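Long-range contacts in putative glycosyl hydrolase (Bacteroides thetaiotaomicron VPI-5482, PDB 3K11), which is probably a glycoside hydrolase of family 88, although its substrate and reaction are not established: residues G25-E30 against R412-Q417; I345-Y350 against Y428-Q433; M421-V426 against A437-V442. All coordinates share one frame; numbering follows the deposited sequence.

In the fold
The contacts lie on one side of the chain's centre, their own centres in order about 21, 24 and 33 Å from it, and run from the helical body (interaction 1) to the hairpin and C-terminal residues (interaction 3). Centres of interactions 1 and 2 are about 12 Å apart, those of 2 and 3 about 13 Å. Q417 OE1 joins the first pair through a probable 3.0 Å hydrogen bond to Q430 NE2, and Y429 OH joins the second through one of 2.9 Å to N422 ND2. D26 and G25 pack on M421 (selenomethionine), linking 1 with 3. Interactions 2 and 3 touch the second subunit; the F440 side chain is about 4 Å from MES, probably from crystallisation liquor.

Interaction 1 (G25-E30 against R412-Q417); sequences GDLTPE and RLLNTQ. With EDO (1,2-ethanediol), chain B.
The planar carboxamide of N415 and the five-membered ring of P29 cross obliquely, amide oxygen against ring carbon: N415 OD1 lies 3.4 Å from P29 CG. The other end of the same amide turns to the 1,2-ethanediol, whose O2 receives a weak hydrogen bond from N415 ND2, long at 3.5 Å but nearly straight at 165°. The diol, probably a remnant of the crystallisation liquor, thus sits beside both the amide and the proline. The fold is the (alpha/alpha)6 barrel of the six-hairpin glycosidases, and here the start of helix 29-45 meets the C-terminal part of helix 400-416 at the surface.

V32 and Q355 touch both L27 and L414, placing the leucine pair between helices 29-45 and 347-362, and L414 also leans on P419 and Y428 from the loops beyond its own helix. T28, at the N-cap of helix 29-45, caps Q31 N through its hydroxyl.

The apolar half of the contact belongs to L414, which buries 85 Å² against the opposite segment, more than any other residue of the pair. Its CG stands opposite the carbonyl carbon (chi1 -60°), carrying the two methyls toward 25-30. L414 CD1 packs 3.8 Å from P29 N and 3.9 Å from L27 CG, while L414 CD2 approaches L27 O at 3.9 Å. The two leucine side chains meet at about a right angle, methyl against branch point. No hydrogen bond spans the segments, consistent with van der Waals packing as their direct link. Nearer the backbone of the leucine, P29 CD lies 4.1 Å from L414 CB.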
loop_
_atom_site.group_PDB
_atom_site.type_symbol
_atom_site.label_atom_id
_atom_site.label_comp_id
_atom_site.label_asym_id
_atom_site.label_seq_id
_atom_site.Cartn_x
_atom_site.Cartn_y
_atom_site.Cartn_z
ATOM N N GLY A 25 -8.059 0.286 -24.645
ATOM C CA GLY A 25 -9.304 0.321 -25.392
ATOM C C GLY A 25 -9.516 -0.896 -26.266
ATOM O O GLY A 25 -9.183 -2.027 -25.901
ATOM N N ASP A 26 -10.063 -0.624 -27.430
ATOM C CA ASP A 26 -10.402 -1.666 -28.385
ATOM C C ASP A 26 -9.216 -2.560 -28.702
ATOM O O ASP A 26 -8.076 -2.099 -28.783
ATOM C CB ASP A 26 -10.880 -1.047 -29.699
ATOM C CG ASP A 26 -12.248 -0.351 -29.588
ATOM O OD1 ASP A 26 -13.060 -0.659 -28.702
ATOM O OD2 ASP A 26 -12.503 0.513 -30.450
ATOM N N LEU A 27 -9.529 -3.841 -28.903
ATOM C CA LEU A 27 -8.587 -4.864 -29.240
ATOM C C LEU A 27 -9.334 -5.808 -30.200
ATOM O O LEU A 27 -10.465 -6.211 -29.899
ATOM C CB LEU A 27 -8.218 -5.571 -27.954
ATOM C CG LEU A 27 -7.192 -6.684 -27.986
ATOM C CD1 LEU A 27 -5.872 -6.092 -28.513
ATOM C CD2 LEU A 27 -7.074 -7.317 -26.542
ATOM N N THR A 28 -8.733 -6.165 -31.333
ATOM C CA THR A 28 -9.338 -7.120 -32.263
ATOM C C THR A 28 -8.599 -8.445 -32.163
ATOM O O THR A 28 -7.421 -8.478 -31.813
ATOM C CB THR A 28 -9.258 -6.630 -33.733
ATOM O OG1 THR A 28 -7.895 -6.654 -34.127
ATOM C CG2 THR A 28 -9.827 -5.226 -33.857
ATOM N N PRO A 29 -9.296 -9.551 -32.410
ATOM C CA PRO A 29 -8.560 -10.807 -32.419
ATOM C C PRO A 29 -7.485 -10.853 -33.499
ATOM O O PRO A 29 -6.485 -11.513 -33.312
ATOM C CB PRO A 29 -9.646 -11.869 -32.622
ATOM C CG PRO A 29 -10.837 -11.161 -33.092
ATOM C CD PRO A 29 -10.738 -9.749 -32.620
ATOM N N GLU A 30 -7.676 -10.139 -34.605
ATOM C CA GLU A 30 -6.637 -10.061 -35.636
ATOM C C GLU A 30 -5.359 -9.397 -35.113
ATOM O O GLU A 30 -4.247 -9.857 -35.408
ATOM C CB GLU A 30 -7.150 -9.325 -36.864
ATOM C CG GLU A 30 -8.236 -10.108 -37.610
ATOM C CD GLU A 30 -9.655 -10.003 -37.006
ATOM O OE1 GLU A 30 -9.901 -9.171 -36.095
ATOM O OE2 GLU A 30 -10.528 -10.766 -37.475
ATOM N N ARG A 412 -9.984 -16.269 -28.194
ATOM C CA ARG A 412 -11.238 -16.958 -27.851
ATOM C C ARG A 412 -12.203 -15.992 -27.186
ATOM O O ARG A 412 -13.367 -15.898 -27.569
ATOM C CB ARG A 412 -10.981 -18.112 -26.886
ATOM C CG ARG A 412 -12.241 -18.836 -26.398
ATOM C CD ARG A 412 -12.732 -19.788 -27.423
ATOM N NE ARG A 412 -12.070 -21.092 -27.325
ATOM C CZ ARG A 412 -11.990 -21.981 -28.320
ATOM N NH1 ARG A 412 -12.486 -21.720 -29.540
ATOM N NH2 ARG A 412 -11.376 -23.138 -28.109
ATOM N N LEU A 413 -11.712 -15.296 -26.169
ATOM C CA LEU A 413 -12.554 -14.341 -25.411
ATOM C C LEU A 413 -13.165 -13.274 -26.321
ATOM O O LEU A 413 -14.394 -12.983 -26.277
ATOM C CB LEU A 413 -11.709 -13.688 -24.300
ATOM C CG LEU A 413 -12.407 -12.710 -23.337
ATOM C CD1 LEU A 413 -13.515 -13.424 -22.529
ATOM C CD2 LEU A 413 -11.400 -12.019 -22.400
ATOM N N LEU A 414 -12.323 -12.680 -27.164
ATOM C CA LEU A 414 -12.812 -11.650 -28.090
ATOM C C LEU A 414 -13.768 -12.181 -29.155
ATOM O O LEU A 414 -14.603 -11.427 -29.667
ATOM C CB LEU A 414 -11.652 -10.906 -28.764
ATOM C CG LEU A 414 -10.694 -10.168 -27.824
ATOM C CD1 LEU A 414 -9.423 -9.801 -28.586
ATOM C CD2 LEU A 414 -11.400 -8.930 -27.252
ATOM N N ASN A 415 -13.635 -13.449 -29.503
ATOM C CA ASN A 415 -14.538 -14.106 -30.452
ATOM C C ASN A 415 -15.844 -14.622 -29.844
ATOM O O ASN A 415 -16.711 -15.079 -30.570
ATOM C CB ASN A 415 -13.832 -15.285 -31.112
ATOM C CG ASN A 415 -12.842 -14.860 -32.203
ATOM O OD1 ASN A 415 -13.013 -13.823 -32.841
ATOM N ND2 ASN A 415 -11.850 -15.708 -32.457
ATOM N N THR A 416 -15.971 -14.563 -28.526
ATOM C CA THR A 416 -17.158 -15.034 -27.835
ATOM C C THR A 416 -17.901 -13.826 -27.258
ATOM O O THR A 416 -19.095 -13.615 -27.523
ATOM C CB THR A 416 -16.757 -16.020 -26.707
ATOM O OG1 THR A 416 -15.868 -17.017 -27.233
ATOM C CG2 THR A 416 -17.985 -16.707 -26.114
ATOM N N GLN A 417 -17.178 -12.992 -26.520
ATOM C CA GLN A 417 -17.772 -11.823 -25.880
ATOM C C GLN A 417 -17.864 -10.692 -26.897
ATOM O O GLN A 417 -17.297 -10.765 -28.006
ATOM C CB GLN A 417 -16.894 -11.362 -24.732
ATOM C CG GLN A 417 -16.749 -12.353 -23.625
ATOM C CD GLN A 417 -17.953 -12.423 -22.727
ATOM O OE1 GLN A 417 -18.602 -11.395 -22.391
ATOM N NE2 GLN A 417 -18.246 -13.638 -22.282
HETATM C C1 EDO B . -7.507 -14.531 -35.096
HETATM O O1 EDO B . -7.426 -15.963 -34.928
HETATM C C2 EDO B . -8.773 -14.123 -35.850
HETATM O O2 EDO B . -9.970 -14.514 -35.129
#

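Interaction 2 (I345-Y350 against Y428-Q433); sequences IDAIAY and YYQEKQ
Y428 sets its CB against the backbone of A347, 3.4 Å from A347 O, where the first turn of helix 347-362 of the (alpha/alpha)6 barrel receives the loop that follows strand 425-427. The tyrosine's chi1 of -93° falls outside the usual staggered positions and carries the ring away from the 345-350 segment, toward Q355 OE1, which hydrogen-bonds its hydroxyl. Q430, by contrast, bends back to the helix at chi2 (70°), and Q430 NE2 comes 3.5 Å from A347 CB while Q430 OE1 lies 3.9 Å from I348 CG1. Q430 NE2 bonds chiefly to Q417 OE1, and weakly to Y428 O in its own segment. I348 meets Q430 at about a right angle, and I348 CG1 also lies 3.7 Å from Y428 O.

D346 occupies the N-cap of this helix, its OD2 accepting from A349 N at 2.9 Å, and S256 OG of the second subunit hydrogen-bonds the same oxygen. Direct hydrogen bonds across the pair are absent, but one water bridges the backbones, donating to I348 O at 2.7 Å and accepting from Y428 N at 2.9 Å.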
loop_
_atom_site.group_PDB
_atom_site.type_symbol
_atom_site.label_atom_id
_atom_site.label_comp_id
_atom_site.label_asym_id
_atom_site.label_seq_id
_atom_site.Cartn_x
_atom_site.Cartn_y
_atom_site.Cartn_z
ATOM N N ILE A 345 -15.605 -17.295 -13.764
ATOM C CA ILE A 345 -15.662 -15.931 -13.235
ATOM C C ILE A 345 -16.406 -15.028 -14.197
ATOM O O ILE A 345 -16.664 -15.348 -15.350
ATOM C CB ILE A 345 -14.215 -15.389 -12.873
ATOM C CG1 ILE A 345 -13.404 -15.030 -14.140
ATOM C CG2 ILE A 345 -13.472 -16.344 -11.906
ATOM C CD1 ILE A 345 -11.954 -14.512 -13.886
ATOM N N ASP A 346 -16.820 -13.891 -13.668
ATOM C CA ASP A 346 -17.697 -12.978 -14.346
ATOM C C ASP A 346 -17.042 -12.147 -15.430
ATOM O O ASP A 346 -15.991 -11.523 -15.231
ATOM C CB ASP A 346 -18.283 -12.049 -13.285
ATOM C CG ASP A 346 -19.421 -11.237 -13.787
ATOM O OD1 ASP A 346 -20.566 -11.780 -13.933
ATOM O OD2 ASP A 346 -19.162 -10.039 -14.014
ATOM N N ALA A 347 -17.681 -12.108 -16.595
ATOM C CA ALA A 347 -17.122 -11.384 -17.743
ATOM C C ALA A 347 -17.146 -9.870 -17.553
ATOM O O ALA A 347 -16.222 -9.186 -17.987
ATOM C CB ALA A 347 -17.848 -11.788 -19.033
ATOM N N ILE A 348 -18.241 -9.331 -16.987
ATOM C CA ILE A 348 -18.352 -7.883 -16.839
ATOM C C ILE A 348 -17.241 -7.415 -15.881
ATOM O O ILE A 348 -16.518 -6.402 -16.116
ATOM C CB ILE A 348 -19.741 -7.452 -16.295
ATOM C CG1 ILE A 348 -20.845 -7.669 -17.341
ATOM C CG2 ILE A 348 -19.693 -5.981 -15.890
ATOM C CD1 ILE A 348 -22.306 -7.566 -16.809
ATOM N N ALA A 349 -17.055 -8.162 -14.805
ATOM C CA ALA A 349 -16.066 -7.791 -13.804
ATOM C C ALA A 349 -14.619 -7.950 -14.255
ATOM O O ALA A 349 -13.783 -7.114 -13.935
ATOM C CB ALA A 349 -16.296 -8.567 -12.476
ATOM N N TYR A 350 -14.321 -9.030 -14.979
ATOM C CA TYR A 350 -12.946 -9.365 -15.275
ATOM C C TYR A 350 -12.486 -9.190 -16.709
ATOM O O TYR A 350 -11.300 -9.179 -16.960
ATOM C CB TYR A 350 -12.624 -10.777 -14.743
ATOM C CG TYR A 350 -12.737 -10.831 -13.235
ATOM C CD1 TYR A 350 -11.888 -10.082 -12.424
ATOM C CD2 TYR A 350 -13.745 -11.587 -12.611
ATOM C CE1 TYR A 350 -12.012 -10.108 -11.065
ATOM C CE2 TYR A 350 -13.884 -11.590 -11.204
ATOM C CZ TYR A 350 -12.996 -10.862 -10.447
ATOM O OH TYR A 350 -13.068 -10.870 -9.049
ATOM N N TYR A 428 -17.455 -5.143 -21.058
ATOM C CA TYR A 428 -17.767 -6.438 -21.658
ATOM C C TYR A 428 -19.256 -6.669 -21.762
ATOM O O TYR A 428 -19.966 -6.559 -20.760
ATOM C CB TYR A 428 -17.061 -7.581 -20.904
ATOM C CG TYR A 428 -15.730 -7.913 -21.529
ATOM C CD1 TYR A 428 -14.721 -6.958 -21.625
ATOM C CD2 TYR A 428 -15.482 -9.159 -22.081
ATOM C CE1 TYR A 428 -13.516 -7.242 -22.260
ATOM C CE2 TYR A 428 -14.283 -9.454 -22.701
ATOM C CZ TYR A 428 -13.285 -8.471 -22.815
ATOM O OH TYR A 428 -12.058 -8.749 -23.438
ATOM N N TYR A 429 -19.713 -7.055 -22.952
ATOM C CA TYR A 429 -21.134 -7.322 -23.209
ATOM C C TYR A 429 -21.260 -8.744 -23.758
ATOM O O TYR A 429 -20.475 -9.160 -24.568
ATOM C CB TYR A 429 -21.724 -6.290 -24.198
ATOM C CG TYR A 429 -21.665 -4.900 -23.609
ATOM C CD1 TYR A 429 -22.604 -4.487 -22.666
ATOM C CD2 TYR A 429 -20.649 -4.031 -23.933
ATOM C CE1 TYR A 429 -22.525 -3.250 -22.071
ATOM C CE2 TYR A 429 -20.567 -2.787 -23.338
ATOM C CZ TYR A 429 -21.491 -2.406 -22.395
ATOM O OH TYR A 429 -21.399 -1.166 -21.785
ATOM N N GLN A 430 -22.263 -9.473 -23.317
ATOM C CA GLN A 430 -22.414 -10.851 -23.727
ATOM C C GLN A 430 -23.196 -10.944 -25.041
ATOM O O GLN A 430 -23.042 -11.910 -25.762
ATOM C CB GLN A 430 -22.972 -11.677 -22.566
ATOM C CG GLN A 430 -21.903 -11.762 -21.371
ATOM C CD GLN A 430 -21.657 -10.408 -20.596
ATOM O OE1 GLN A 430 -22.597 -9.827 -20.083
ATOM N NE2 GLN A 430 -20.390 -9.928 -20.531
ATOM N N GLU A 431 -23.987 -9.912 -25.360
ATOM C CA GLU A 431 -24.640 -9.747 -26.655
ATOM C C GLU A 431 -24.087 -8.474 -27.310
ATOM O O GLU A 431 -23.840 -7.477 -26.618
ATOM C CB GLU A 431 -26.159 -9.581 -26.468
ATOM C CG GLU A 431 -26.877 -10.788 -25.812
ATOM N N LYS A 432 -23.898 -8.489 -28.624
ATOM C CA LYS A 432 -23.431 -7.307 -29.323
ATOM C C LYS A 432 -24.435 -6.130 -29.167
ATOM O O LYS A 432 -25.633 -6.261 -29.421
ATOM C CB LYS A 432 -23.184 -7.631 -30.794
ATOM C CG LYS A 432 -22.864 -6.429 -31.713
ATOM C CD LYS A 432 -21.707 -5.526 -31.218
ATOM C CE LYS A 432 -21.610 -4.223 -32.060
ATOM N NZ LYS A 432 -21.319 -2.992 -31.263
ATOM N N GLN A 433 -23.936 -4.990 -28.706
ATOM C CA GLN A 433 -24.759 -3.820 -28.499
ATOM C C GLN A 433 -24.952 -3.158 -29.836
ATOM O O GLN A 433 -24.008 -2.994 -30.586
ATOM C CB GLN A 433 -24.074 -2.888 -27.502
ATOM C CG GLN A 433 -23.868 -3.552 -26.152
ATOM C CD GLN A 433 -25.146 -4.008 -25.551
ATOM O OE1 GLN A 433 -25.989 -3.191 -25.214
ATOM N NE2 GLN A 433 -25.302 -5.327 -25.381
HETATM O O HOH W 1 -17.211 -4.790 -18.160
#

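Interaction 3 (M421-V426 against A437-V442); sequences MNDSAV and APIFAV. With EDO (1,2-ethanediol), chain J.
N422 grips F440 with both ends of its amide. N422 ND2 donates to F440 O at 2.8 Å, almost straight (165°) and with F440 O near the N422 amide plane, while N422 OD1 accepts from F440 N at 3.2 Å with the donor above the carbonyl plane. The same amide lies over the phenyl ring, the two planes 18° apart and N422 ND2 3.3 Å above the centre of the F440 ring. Having CG opposite the backbone N (chi1 -167°) extends N422 to this position, and the chi1 of F440, with CG between the backbone N and the carbonyl carbon, brings the ring against the amide. One residue on, D423 N donates to P438 O at 2.7 Å. I439 CD1 packs 3.4 Å from D423 OD1.

Outside this shell, one water joins M421 O to A437 O and another joins S424 N to P438 O. Y429 OH hydrogen-bonds N422 ND2, and its ring meets that of F440. The D423 carboxylate holds a 1,2-ethanediol by both oxygens, O2 of the diol lying 2.6 Å from D423 OD2, which also forms a salt bridge to R193 of the second subunit. The framework is a two-residue beta-hairpin with a type I' turn from N422 to A425, against which an asparagine side chain fastens an extended C-terminal segment by pairing with both backbone polar groups of one residue.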
loop_
_atom_site.group_PDB
_atom_site.type_symbol
_atom_site.label_atom_id
_atom_site.label_comp_id
_atom_site.label_asym_id
_atom_site.label_seq_id
_atom_site.Cartn_x
_atom_site.Cartn_y
_atom_site.Cartn_z
HETATM N N MSE A 421 -16.292 0.052 -26.057
HETATM C CA MSE A 421 -16.021 1.230 -25.269
HETATM C C MSE A 421 -17.362 1.871 -24.893
HETATM O O MSE A 421 -18.289 1.976 -25.709
HETATM C CB MSE A 421 -15.136 2.197 -26.079
HETATM C CG MSE A 421 -13.709 1.661 -26.338
HETATM SE SE MSE A 421 -12.680 1.855 -24.766
HETATM C CE MSE A 421 -12.406 3.687 -24.750
ATOM N N ASN A 422 -17.471 2.274 -23.641
ATOM C CA ASN A 422 -18.646 2.968 -23.132
ATOM C C ASN A 422 -18.149 4.023 -22.160
ATOM O O ASN A 422 -17.526 3.700 -21.165
ATOM C CB ASN A 422 -19.594 1.974 -22.458
ATOM C CG ASN A 422 -20.941 2.563 -22.185
ATOM O OD1 ASN A 422 -21.090 3.784 -22.089
ATOM N ND2 ASN A 422 -21.937 1.704 -22.041
ATOM N N ASP A 423 -18.407 5.290 -22.450
ATOM C CA ASP A 423 -17.928 6.354 -21.543
ATOM C C ASP A 423 -16.400 6.270 -21.348
ATOM O O ASP A 423 -15.898 6.556 -20.285
ATOM C CB ASP A 423 -18.702 6.206 -20.221
ATOM C CG ASP A 423 -19.048 7.495 -19.567
ATOM O OD1 ASP A 423 -18.690 8.580 -20.059
ATOM O OD2 ASP A 423 -19.683 7.384 -18.522
ATOM N N SER A 424 -15.667 5.895 -22.415
ATOM C CA SER A 424 -14.216 5.897 -22.458
ATOM C C SER A 424 -13.582 4.741 -21.711
ATOM O O SER A 424 -12.357 4.724 -21.549
ATOM C CB SER A 424 -13.639 7.228 -21.913
ATOM O OG SER A 424 -14.111 8.353 -22.629
ATOM N N ALA A 425 -14.398 3.791 -21.248
ATOM C CA ALA A 425 -13.921 2.591 -20.523
ATOM C C ALA A 425 -14.271 1.331 -21.324
ATOM O O ALA A 425 -15.346 1.239 -21.897
ATOM C CB ALA A 425 -14.597 2.504 -19.119
ATOM N N VAL A 426 -13.382 0.338 -21.292
ATOM C CA VAL A 426 -13.677 -0.964 -21.869
ATOM C C VAL A 426 -14.767 -1.629 -21.044
ATOM O O VAL A 426 -14.641 -1.728 -19.820
ATOM C CB VAL A 426 -12.425 -1.845 -21.874
ATOM C CG1 VAL A 426 -12.774 -3.288 -22.258
ATOM C CG2 VAL A 426 -11.334 -1.255 -22.801
ATOM N N ALA A 437 -22.742 4.751 -30.332
ATOM C CA ALA A 437 -22.710 5.897 -29.434
ATOM C C ALA A 437 -21.569 5.671 -28.427
ATOM O O ALA A 437 -21.385 4.546 -27.924
ATOM C CB ALA A 437 -24.050 6.060 -28.692
ATOM N N PRO A 438 -20.788 6.720 -28.148
ATOM C CA PRO A 438 -19.696 6.580 -27.169
ATOM C C PRO A 438 -20.134 6.228 -25.761
ATOM O O PRO A 438 -19.324 5.702 -24.993
ATOM C CB PRO A 438 -19.097 7.988 -27.114
ATOM C CG PRO A 438 -19.535 8.645 -28.297
ATOM C CD PRO A 438 -20.814 8.069 -28.733
ATOM N N ILE A 439 -21.332 6.655 -25.381
ATOM C CA ILE A 439 -21.895 6.427 -24.043
ATOM C C ILE A 439 -23.307 5.875 -24.321
ATOM O O ILE A 439 -24.059 6.452 -25.123
ATOM C CB ILE A 439 -22.058 7.758 -23.224
ATOM C CG1 ILE A 439 -20.707 8.524 -23.095
ATOM C CG2 ILE A 439 -22.691 7.481 -21.859
ATOM C CD1 ILE A 439 -20.812 9.931 -22.383
ATOM N N PHE A 440 -23.676 4.777 -23.661
ATOM C CA PHE A 440 -24.978 4.180 -23.865
ATOM C C PHE A 440 -25.401 3.266 -22.718
ATOM O O PHE A 440 -24.552 2.742 -21.965
ATOM C CB PHE A 440 -24.981 3.356 -25.165
ATOM C CG PHE A 440 -24.023 2.197 -25.155
ATOM C CD1 PHE A 440 -22.718 2.363 -25.574
ATOM C CD2 PHE A 440 -24.425 0.937 -24.720
ATOM C CE1 PHE A 440 -21.824 1.304 -25.556
ATOM C CE2 PHE A 440 -23.538 -0.146 -24.706
ATOM C CZ PHE A 440 -22.233 0.031 -25.098
ATOM N N ALA A 441 -26.727 3.107 -22.631
ATOM C CA ALA A 441 -27.383 2.199 -21.728
ATOM C C ALA A 441 -27.685 0.923 -22.486
ATOM O O ALA A 441 -27.943 0.952 -23.710
ATOM C CB ALA A 441 -28.683 2.846 -21.172
ATOM N N VAL A 442 -27.624 -0.203 -21.783
ATOM C CA VAL A 442 -27.979 -1.502 -22.343
ATOM C C VAL A 442 -29.526 -1.588 -22.450
ATOM O O VAL A 442 -30.261 -1.341 -21.460
ATOM C CB VAL A 442 -27.448 -2.628 -21.464
ATOM C CG1 VAL A 442 -27.837 -3.985 -22.008
ATOM C CG2 VAL A 442 -25.957 -2.514 -21.366
HETATM C C1 EDO J . -19.253 11.402 -17.439
HETATM O O1 EDO J . -18.355 10.604 -18.226
HETATM C C2 EDO J . -20.138 10.554 -16.550
HETATM O O2 EDO J . -20.601 9.462 -17.333
HETATM O O HOH W 2 -19.521 2.560 -28.110
HETATM O O HOH W 3 -16.604 5.564 -25.117
#